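Local coordinates for methanol--corrinoid protein co-methyltransferase (Methanosarcina barkeri, PDB 2I2X) that catalyses transfer of the methyl group of methanol to the cob(I)amide carried by its corrinoid partner protein in the methanol pathway of methanogenesis, at residues 205-209 and 210-214; 149-152 and 153-157; 342-346 and 347-351; 299-302 and 303-306. All blocks are in the same frame, centred on the assembly; numbering follows the deposited sequence.

Interaction 1 (205-209 and 210-214); sequences KIAKK and TGTIS
Thr-210 holds Ile-206 O twice: its OG1 donates across 2.8 Å and its backbone N across 3.0 Å, and the two donors reach that oxygen from opposite faces of the carbonyl plane. The double grip depends on the first torsion of Thr-210 (chi1 58°), which sets OG1 between the backbone N and the carbonyl carbon and so turns it back over the last helical turn. The same OG1 accepts a hydrogen bond of 3.0 Å from Thr-212 OG1. A valine in place of Thr-210 would probably leave Ile-206 O with the backbone N–H alone and Thr-212 OG1 without its acceptor. Thr-212 N bonds to the next carbonyl, Ala-207 O, at 2.9 Å, while Gly-211 N approaches Lys-208 O from above its carbonyl plane at 3.3 Å. The packing beyond is apolar and small: Ala-207 CB lies 3.8 Å from Ser-214 CB, and Ser-214 turns its hydroxyl to Ser-204. Thr-210 and Thr-212 also rest on Ala-154 of helix 143-155. With Gly-211 at positive phi and the bonds Thr-212 N to Ala-207 O and Gly-211 N to Lys-208 O, this is a Schellman motif, here ending helix 181-210 as the chain enters parallel strand 213-216.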
loop_
_atom_site.group_PDB
_atom_site.type_symbol
_atom_site.label_atom_id
_atom_site.label_comp_id
_atom_site.label_asym_id
_atom_site.label_seq_id
_atom_site.Cartn_x
_atom_site.Cartn_y
_atom_site.Cartn_z
ATOM N N LYS A 205 -17.537 -18.006 -26.972
ATOM C CA LYS A 205 -18.909 -18.435 -27.257
ATOM C C LYS A 205 -19.882 -17.932 -26.151
ATOM O O LYS A 205 -20.958 -17.361 -26.430
ATOM C CB LYS A 205 -18.918 -19.953 -27.342
ATOM C CG LYS A 205 -19.776 -20.504 -28.408
ATOM C CD LYS A 205 -19.027 -21.597 -29.189
ATOM C CE LYS A 205 -19.191 -23.005 -28.573
ATOM N NZ LYS A 205 -18.622 -24.054 -29.497
ATOM N N ILE A 206 -19.489 -18.125 -24.900
ATOM C CA ILE A 206 -20.300 -17.677 -23.772
ATOM C C ILE A 206 -20.419 -16.153 -23.684
ATOM O O ILE A 206 -21.510 -15.617 -23.433
ATOM C CB ILE A 206 -19.780 -18.268 -22.459
ATOM C CG1 ILE A 206 -20.112 -19.772 -22.416
ATOM C CG2 ILE A 206 -20.360 -17.525 -21.240
ATOM C CD1 ILE A 206 -19.225 -20.566 -21.475
ATOM N N ALA A 207 -19.313 -15.462 -23.922
ATOM C CA ALA A 207 -19.302 -14.006 -23.921
ATOM C C ALA A 207 -20.278 -13.451 -24.982
ATOM O O ALA A 207 -21.080 -12.531 -24.726
ATOM C CB ALA A 207 -17.869 -13.485 -24.150
ATOM N N LYS A 208 -20.205 -14.029 -26.173
ATOM C CA LYS A 208 -21.057 -13.624 -27.253
ATOM C C LYS A 208 -22.525 -13.838 -26.855
ATOM O O LYS A 208 -23.350 -12.927 -27.001
ATOM C CB LYS A 208 -20.677 -14.398 -28.518
ATOM C CG LYS A 208 -21.314 -13.884 -29.806
ATOM C CD LYS A 208 -21.259 -14.979 -30.885
ATOM C CE LYS A 208 -22.132 -14.643 -32.085
ATOM N NZ LYS A 208 -21.665 -15.364 -33.308
ATOM N N LYS A 209 -22.829 -15.019 -26.313
ATOM C CA LYS A 209 -24.206 -15.388 -25.969
ATOM C C LYS A 209 -24.800 -14.480 -24.899
ATOM O O LYS A 209 -25.981 -14.140 -24.950
ATOM C CB LYS A 209 -24.270 -16.852 -25.523
ATOM C CG LYS A 209 -25.679 -17.403 -25.254
ATOM C CD LYS A 209 -25.612 -18.637 -24.327
ATOM C CE LYS A 209 -27.010 -19.143 -23.914
ATOM N NZ LYS A 209 -26.931 -20.415 -23.080
ATOM N N THR A 210 -23.969 -14.067 -23.954
ATOM C CA THR A 210 -24.410 -13.234 -22.833
ATOM C C THR A 210 -24.166 -11.738 -23.032
ATOM O O THR A 210 -24.506 -10.942 -22.172
ATOM C CB THR A 210 -23.676 -13.650 -21.559
ATOM O OG1 THR A 210 -22.256 -13.527 -21.780
ATOM C CG2 THR A 210 -24.025 -15.110 -21.176
ATOM N N GLY A 211 -23.566 -11.350 -24.154
ATOM C CA GLY A 211 -23.295 -9.932 -24.434
ATOM C C GLY A 211 -22.205 -9.353 -23.543
ATOM O O GLY A 211 -22.189 -8.151 -23.298
ATOM N N THR A 212 -21.299 -10.196 -23.038
ATOM C CA THR A 212 -20.193 -9.717 -22.231
ATOM C C THR A 212 -18.857 -9.759 -22.986
ATOM O O THR A 212 -18.809 -9.955 -24.205
ATOM C CB THR A 212 -20.097 -10.469 -20.916
ATOM O OG1 THR A 212 -19.811 -11.859 -21.177
ATOM C CG2 THR A 212 -21.408 -10.296 -20.110
ATOM N N ILE A 213 -17.759 -9.554 -22.270
ATOM C CA ILE A 213 -16.492 -9.509 -22.971
ATOM C C ILE A 213 -15.549 -10.639 -22.653
ATOM O O ILE A 213 -15.261 -10.913 -21.506
ATOM C CB ILE A 213 -15.858 -8.104 -22.935
ATOM C CG1 ILE A 213 -16.434 -7.338 -24.149
ATOM C CG2 ILE A 213 -14.318 -8.185 -23.016
ATOM C CD1 ILE A 213 -16.944 -6.014 -23.827
ATOM N N SER A 214 -15.108 -11.320 -23.698
ATOM C CA SER A 214 -14.098 -12.347 -23.550
ATOM C C SER A 214 -12.768 -11.597 -23.455
ATOM O O SER A 214 -12.245 -11.116 -24.463
ATOM C CB SER A 214 -14.151 -13.298 -24.754
ATOM O OG SER A 214 -13.114 -14.248 -24.712
#

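Interaction 2 (149-152 and 153-157); sequences AFEQ and CAENG
The carboxylates of Glu-151 and Glu-155 lie alongside one another near the C-terminal end of the helix, pointing the same way with their planes 50° apart. Their nearest oxygens, OE1 of Glu-151 and OE2 of Glu-155, are 3.8 Å apart. On its other flank Glu-155 meets Gln-152, whose amide is turned almost at right angles to the carboxylate (81°), and Gln-152 NE2 stays 3.8 Å from Glu-155 OE1. The bend at the second torsion of Gln-152 (chi2 -67°) swings the amide to the side of that carboxylate. The ring of Phe-150 points to the opposite, buried side, where it meets Phe-146 edge to face and packs on Ile-126, Leu-161 and Val-163 of the neighbouring strands.

Beneath these groups the backbone completes its last turn. Cys-153 N binds Ala-149 O at 3.1 Å and Ala-154 N binds Phe-150 O at 3.0 Å; after them Glu-155 N divides itself between Glu-151 O and Gln-152 O in two weak bonds, as the helix gives way to the turn at Asn-156 and Gly-157. Helix 143-155 is the crossover between parallel strands 119-126 and 160-163, a beta-alpha-beta unit of the TIM barrel.

The two like charges would be expected to repel, and the cost is probably eased by Lys-209, which forms a salt bridge with Glu-151 OE1. The acids thus lie on the partly exposed side, next to helix 181-210, while Phe-150, Ala-149 and Cys-153 are buried against the barrel strands.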
loop_
_atom_site.group_PDB
_atom_site.type_symbol
_atom_site.label_atom_id
_atom_site.label_comp_id
_atom_site.label_asym_id
_atom_site.label_seq_id
_atom_site.Cartn_x
_atom_site.Cartn_y
_atom_site.Cartn_z
ATOM N N ALA A 149 -19.431 -21.489 -14.455
ATOM C CA ALA A 149 -18.956 -20.349 -13.700
ATOM C C ALA A 149 -18.877 -19.098 -14.599
ATOM O O ALA A 149 -19.367 -18.022 -14.214
ATOM C CB ALA A 149 -17.634 -20.642 -13.005
ATOM N N PHE A 150 -18.303 -19.251 -15.792
ATOM C CA PHE A 150 -18.191 -18.123 -16.701
ATOM C C PHE A 150 -19.579 -17.644 -17.056
ATOM O O PHE A 150 -19.849 -16.460 -17.005
ATOM C CB PHE A 150 -17.431 -18.460 -17.993
ATOM C CG PHE A 150 -15.949 -18.576 -17.829
ATOM C CD1 PHE A 150 -15.133 -17.435 -17.837
ATOM C CD2 PHE A 150 -15.348 -19.836 -17.712
ATOM C CE1 PHE A 150 -13.751 -17.535 -17.696
ATOM C CE2 PHE A 150 -13.945 -19.951 -17.563
ATOM C CZ PHE A 150 -13.151 -18.786 -17.547
ATOM N N GLU A 151 -20.482 -18.537 -17.411
ATOM C CA GLU A 151 -21.732 -17.996 -17.910
ATOM C C GLU A 151 -22.680 -17.438 -16.836
ATOM O O GLU A 151 -23.419 -16.489 -17.085
ATOM C CB GLU A 151 -22.387 -18.922 -18.926
ATOM C CG GLU A 151 -23.639 -19.590 -18.540
ATOM C CD GLU A 151 -24.151 -20.455 -19.705
ATOM O OE1 GLU A 151 -24.845 -19.913 -20.609
ATOM O OE2 GLU A 151 -23.835 -21.670 -19.708
ATOM N N GLN A 152 -22.617 -18.007 -15.636
ATOM C CA GLN A 152 -23.432 -17.534 -14.539
ATOM C C GLN A 152 -22.993 -16.146 -14.100
ATOM O O GLN A 152 -23.847 -15.283 -13.870
ATOM C CB GLN A 152 -23.403 -18.508 -13.371
ATOM C CG GLN A 152 -24.183 -19.784 -13.617
ATOM C CD GLN A 152 -25.650 -19.515 -13.716
ATOM O OE1 GLN A 152 -26.233 -18.869 -12.829
ATOM N NE2 GLN A 152 -26.275 -19.988 -14.808
ATOM N N CYS A 153 -21.675 -15.928 -14.005
ATOM C CA CYS A 153 -21.131 -14.616 -13.645
ATOM C C CYS A 153 -21.437 -13.612 -14.725
ATOM O O CYS A 153 -21.713 -12.435 -14.443
ATOM C CB CYS A 153 -19.632 -14.681 -13.445
ATOM S SG CYS A 153 -19.204 -15.582 -11.964
ATOM N N ALA A 154 -21.422 -14.085 -15.971
ATOM C CA ALA A 154 -21.670 -13.211 -17.111
ATOM C C ALA A 154 -23.129 -12.820 -17.180
ATOM O O ALA A 154 -23.470 -11.807 -17.747
ATOM C CB ALA A 154 -21.250 -13.880 -18.380
ATOM N N GLU A 155 -23.992 -13.632 -16.595
ATOM C CA GLU A 155 -25.416 -13.367 -16.635
ATOM C C GLU A 155 -25.845 -12.510 -15.472
ATOM O O GLU A 155 -26.979 -12.045 -15.442
ATOM C CB GLU A 155 -26.208 -14.679 -16.657
ATOM C CG GLU A 155 -26.494 -15.131 -18.086
ATOM C CD GLU A 155 -26.958 -16.592 -18.220
ATOM O OE1 GLU A 155 -27.323 -17.264 -17.217
ATOM O OE2 GLU A 155 -26.956 -17.068 -19.368
ATOM N N ASN A 156 -24.930 -12.277 -14.531
ATOM C CA ASN A 156 -25.268 -11.659 -13.262
ATOM C C ASN A 156 -24.439 -10.447 -12.881
ATOM O O ASN A 156 -24.356 -10.104 -11.709
ATOM C CB ASN A 156 -25.205 -12.719 -12.171
ATOM C CG ASN A 156 -26.412 -13.648 -12.203
ATOM O OD1 ASN A 156 -26.350 -14.764 -12.732
ATOM N ND2 ASN A 156 -27.527 -13.178 -11.653
ATOM N N GLY A 157 -23.818 -9.805 -13.863
ATOM C CA GLY A 157 -23.135 -8.537 -13.621
ATOM C C GLY A 157 -21.670 -8.408 -14.037
ATOM O O GLY A 157 -21.164 -7.276 -14.144
#

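Interaction 3 (342-346 and 347-351); sequences TALET and KNDKV
A Schellman motif ends helix 325-345 here, and Lys-347 at positive phi is its C-prime residue. Asn-348 N runs back to Ala-343 O in a nearly straight bond of 2.6 Å, and Lys-347 N bonds to Leu-344 O at 3.0 Å from above the carbonyl plane. Just before the turn, Thr-346 OG1 donates to Thr-342 O across 2.8 Å; its first torsion (chi1 61°) folds the hydroxyl back against the last helical turn.

The reversal leads at once into helix 349-361, so the motif joins two consecutive helices through a very short link. Asp-349, the first residue of the new helix, faces the old one: its CB lies 4.2 Å from Ala-343 CB, and its carboxyl carbon CG is 3.7 Å from Leu-344 CD2, the two side chains crossing at an angle. A water binds the same pair, donating to Leu-344 O at 2.8 Å and to Asp-349 OD1 at 2.6 Å, and thereby gives that helix-end carbonyl a second partner besides Lys-347 N. The other carboxylate oxygen, OD2, is bonded to Thr-18, and Phe-19 covers Ala-343, Leu-344 and Asp-349 from the N-terminal part of the chain. Around the turn, Thr-346 packs on Leu-355 of the second subunit, another copy of this protein, and Asn-348 on Val-351 of that same subunit.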
loop_
_atom_site.group_PDB
_atom_site.type_symbol
_atom_site.label_atom_id
_atom_site.label_comp_id
_atom_site.label_asym_id
_atom_site.label_seq_id
_atom_site.Cartn_x
_atom_site.Cartn_y
_atom_site.Cartn_z
ATOM N N THR A 342 -2.980 12.776 -18.470
ATOM C CA THR A 342 -2.538 14.164 -18.701
ATOM C C THR A 342 -1.501 14.240 -19.842
ATOM O O THR A 342 -1.466 15.212 -20.612
ATOM C CB THR A 342 -1.904 14.760 -17.388
ATOM O OG1 THR A 342 -2.865 14.748 -16.337
ATOM C CG2 THR A 342 -1.414 16.195 -17.574
ATOM N N ALA A 343 -0.621 13.238 -19.891
ATOM C CA ALA A 343 0.357 13.067 -20.966
ATOM C C ALA A 343 -0.367 12.932 -22.298
ATOM O O ALA A 343 -0.018 13.595 -23.291
ATOM C CB ALA A 343 1.234 11.848 -20.702
ATOM N N LEU A 344 -1.395 12.105 -22.318
ATOM C CA LEU A 344 -2.150 11.920 -23.535
ATOM C C LEU A 344 -2.806 13.236 -23.964
ATOM O O LEU A 344 -2.697 13.663 -25.114
ATOM C CB LEU A 344 -3.193 10.811 -23.362
ATOM C CG LEU A 344 -2.669 9.375 -23.357
ATOM C CD1 LEU A 344 -3.672 8.481 -22.604
ATOM C CD2 LEU A 344 -2.390 8.807 -24.819
ATOM N N GLU A 345 -3.462 13.896 -23.023
ATOM C CA GLU A 345 -4.217 15.084 -23.335
ATOM C C GLU A 345 -3.315 16.202 -23.891
ATOM O O GLU A 345 -3.744 17.029 -24.698
ATOM C CB GLU A 345 -5.001 15.519 -22.089
ATOM C CG GLU A 345 -6.067 14.491 -21.708
ATOM C CD GLU A 345 -7.053 14.198 -22.855
ATOM O OE1 GLU A 345 -7.454 15.130 -23.601
ATOM O OE2 GLU A 345 -7.460 13.039 -22.989
ATOM N N THR A 346 -2.062 16.198 -23.481
ATOM C CA THR A 346 -1.164 17.253 -23.867
ATOM C C THR A 346 -0.168 16.759 -24.896
ATOM O O THR A 346 0.788 17.464 -25.202
ATOM C CB THR A 346 -0.406 17.839 -22.636
ATOM O OG1 THR A 346 0.389 16.806 -21.998
ATOM C CG2 THR A 346 -1.406 18.460 -21.658
ATOM N N LYS A 347 -0.405 15.559 -25.451
ATOM C CA LYS A 347 0.448 15.022 -26.521
ATOM C C LYS A 347 1.872 14.783 -26.000
ATOM O O LYS A 347 2.845 15.026 -26.714
ATOM C CB LYS A 347 0.513 15.967 -27.745
ATOM C CG LYS A 347 -0.610 15.817 -28.789
ATOM C CD LYS A 347 -1.958 16.266 -28.301
ATOM C CE LYS A 347 -3.120 15.619 -29.107
ATOM N NZ LYS A 347 -3.224 15.993 -30.588
ATOM N N ASN A 348 2.000 14.356 -24.752
ATOM C CA ASN A 348 3.320 14.114 -24.222
ATOM C C ASN A 348 3.443 12.680 -23.834
ATOM O O ASN A 348 4.408 12.306 -23.176
ATOM C CB ASN A 348 3.641 15.021 -23.020
ATOM C CG ASN A 348 3.918 16.456 -23.425
ATOM O OD1 ASN A 348 3.139 17.359 -23.112
ATOM N ND2 ASN A 348 5.042 16.680 -24.101
ATOM N N ASP A 349 2.473 11.863 -24.244
ATOM C CA ASP A 349 2.512 10.438 -23.903
ATOM C C ASP A 349 3.780 9.687 -24.365
ATOM O O ASP A 349 4.323 8.856 -23.616
ATOM C CB ASP A 349 1.253 9.721 -24.340
ATOM C CG ASP A 349 1.007 9.827 -25.831
ATOM O OD1 ASP A 349 0.705 10.942 -26.345
ATOM O OD2 ASP A 349 1.105 8.764 -26.484
ATOM N N LYS A 350 4.286 9.986 -25.555
ATOM C CA LYS A 350 5.409 9.195 -26.050
ATOM C C LYS A 350 6.691 9.374 -25.262
ATOM O O LYS A 350 7.404 8.392 -25.047
ATOM C CB LYS A 350 5.622 9.378 -27.543
ATOM C CG LYS A 350 4.577 8.603 -28.365
ATOM C CD LYS A 350 4.853 8.752 -29.837
ATOM C CE LYS A 350 3.874 7.957 -30.656
ATOM N NZ LYS A 350 4.337 8.073 -32.083
ATOM N N VAL A 351 6.964 10.597 -24.798
ATOM C CA VAL A 351 8.166 10.854 -24.015
ATOM C C VAL A 351 8.027 10.198 -22.641
ATOM O O VAL A 351 8.993 9.678 -22.088
ATOM C CB VAL A 351 8.487 12.385 -23.866
ATOM C CG1 VAL A 351 7.372 13.096 -23.163
ATOM C CG2 VAL A 351 9.788 12.623 -23.064
HETATM O O HOH W 1 -1.624 11.947 -27.031
#

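Interaction 4 (299-302 and 303-306); sequences MGNL and VMQC
This is a buried, local turn contact in the long connection between parallel strands 285-287 and 309-311, where the chain coils through a short 3-10 segment. Two backbone bonds mark the tight winding: Met-304 N to Asn-301 O and Gln-305 N to Leu-302 O, both 3.0 Å, each donor lying above the carbonyl plane. A longer, weak bond of 3.5 Å from Val-303 N to Met-299 O precedes them.

The side chains pack in successive pairs. Val-303 CG1 meets Met-299 CG at 3.8 Å, the two chains crossing, while its other methyl, CG2, lies against Met-299 O. Tyr-271 covers both residues. Met-304 runs beside Asn-301 and points the same way, bent at its last torsion (chi3 -75°) so that the CE methyl turns back toward Asn-301 CA, 3.7 Å away. Gln-305 likewise lies alongside Leu-302, with NE2 3.5 Å from Leu-302 CD2 and its CB and CG set in front of Leu-302 O. Its buried amide is satisfied at both ends, OE1 by Tyr-372 N and NE2 by Leu-370 O. A leucine in place of Gln-305 would probably leave Tyr-372 N and Leu-370 O without these buried partners, untying this turn from the start of helix 372-383.

At the start of the coil, Asp-360 accepts from the backbone N of both Asn-301 and Leu-302, while Met-304 and Gln-305 pack on Met-356. Consecutive i+3 to i bonds of this kind are the hallmark of a 3-10 turn, here wound within a strand connection of the TIM barrel and set against helix 349-361.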
loop_
_atom_site.group_PDB
_atom_site.type_symbol
_atom_site.label_atom_id
_atom_site.label_comp_id
_atom_site.label_asym_id
_atom_site.label_seq_id
_atom_site.Cartn_x
_atom_site.Cartn_y
_atom_site.Cartn_z
ATOM N N MET A 299 10.562 -4.466 -12.801
ATOM C CA MET A 299 10.146 -3.598 -13.908
ATOM C C MET A 299 8.974 -2.686 -13.545
ATOM O O MET A 299 8.019 -2.543 -14.325
ATOM C CB MET A 299 9.865 -4.403 -15.205
ATOM C CG MET A 299 8.846 -5.588 -15.109
ATOM S SD MET A 299 9.482 -6.998 -14.160
ATOM C CE MET A 299 9.000 -8.328 -15.321
ATOM N N GLY A 300 9.080 -2.021 -12.380
ATOM C CA GLY A 300 7.972 -1.303 -11.761
ATOM C C GLY A 300 7.325 -0.265 -12.658
ATOM O O GLY A 300 6.097 -0.141 -12.650
ATOM N N ASN A 301 8.154 0.490 -13.403
ATOM C CA ASN A 301 7.697 1.597 -14.239
ATOM C C ASN A 301 7.590 1.183 -15.694
ATOM O O ASN A 301 6.688 1.602 -16.408
ATOM C CB ASN A 301 8.646 2.791 -14.161
ATOM C CG ASN A 301 8.605 3.532 -12.822
ATOM O OD1 ASN A 301 9.635 3.734 -12.183
ATOM N ND2 ASN A 301 7.433 3.971 -12.419
ATOM N N LEU A 302 8.511 0.343 -16.151
ATOM C CA LEU A 302 8.543 -0.014 -17.543
ATOM C C LEU A 302 7.204 -0.582 -18.042
ATOM O O LEU A 302 6.797 -0.273 -19.168
ATOM C CB LEU A 302 9.678 -0.986 -17.801
ATOM C CG LEU A 302 9.829 -1.588 -19.205
ATOM C CD1 LEU A 302 11.258 -1.916 -19.454
ATOM C CD2 LEU A 302 8.936 -2.807 -19.391
ATOM N N VAL A 303 6.519 -1.388 -17.230
ATOM C CA VAL A 303 5.274 -2.021 -17.669
ATOM C C VAL A 303 4.113 -1.041 -17.941
ATOM O O VAL A 303 3.067 -1.455 -18.467
ATOM C CB VAL A 303 4.775 -3.083 -16.638
ATOM C CG1 VAL A 303 5.645 -4.346 -16.712
ATOM C CG2 VAL A 303 4.764 -2.502 -15.205
ATOM N N MET A 304 4.271 0.233 -17.578
ATOM C CA MET A 304 3.206 1.212 -17.792
ATOM C C MET A 304 3.281 1.710 -19.231
ATOM O O MET A 304 2.305 2.278 -19.767
ATOM C CB MET A 304 3.326 2.433 -16.841
ATOM C CG MET A 304 2.941 2.216 -15.365
ATOM S SD MET A 304 2.937 3.660 -14.221
ATOM C CE MET A 304 4.691 3.805 -14.066
ATOM N N GLN A 305 4.440 1.476 -19.847
ATOM C CA GLN A 305 4.841 2.106 -21.099
ATOM C C GLN A 305 3.717 2.081 -22.144
ATOM O O GLN A 305 3.582 3.008 -22.932
ATOM C CB GLN A 305 6.098 1.406 -21.632
ATOM C CG GLN A 305 5.825 -0.038 -22.110
ATOM C CD GLN A 305 7.065 -0.897 -22.274
ATOM O OE1 GLN A 305 8.155 -0.420 -22.582
ATOM N NE2 GLN A 305 6.885 -2.195 -22.098
ATOM N N CYS A 306 2.948 0.989 -22.159
ATOM C CA CYS A 306 1.848 0.830 -23.082
ATOM C C CYS A 306 0.632 0.174 -22.451
ATOM O O CYS A 306 -0.161 -0.421 -23.164
ATOM C CB CYS A 306 2.270 0.024 -24.303
ATOM S SG CYS A 306 3.667 0.703 -25.234
#

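In the fold
Following the chain from the N terminus, the contacts come in the order interaction 2, interaction 1, interaction 4 and interaction 3; none nests in or crosses another, and each closes only a local turn. Interactions 2 and 1, with centres about 10 Å apart, touch directly: the ends of helices 143-155 and 181-210 pack together where the chain enters strands 160-163 and 213-216, with Ile-206 resting on Glu-151. Interaction 4, across the chain's centre from both, shapes the connection between strands 285-287 and 309-311. Interaction 3 joins helices 325-345 and 349-361 about 16 Å from it, centre to centre; both reach the second subunit.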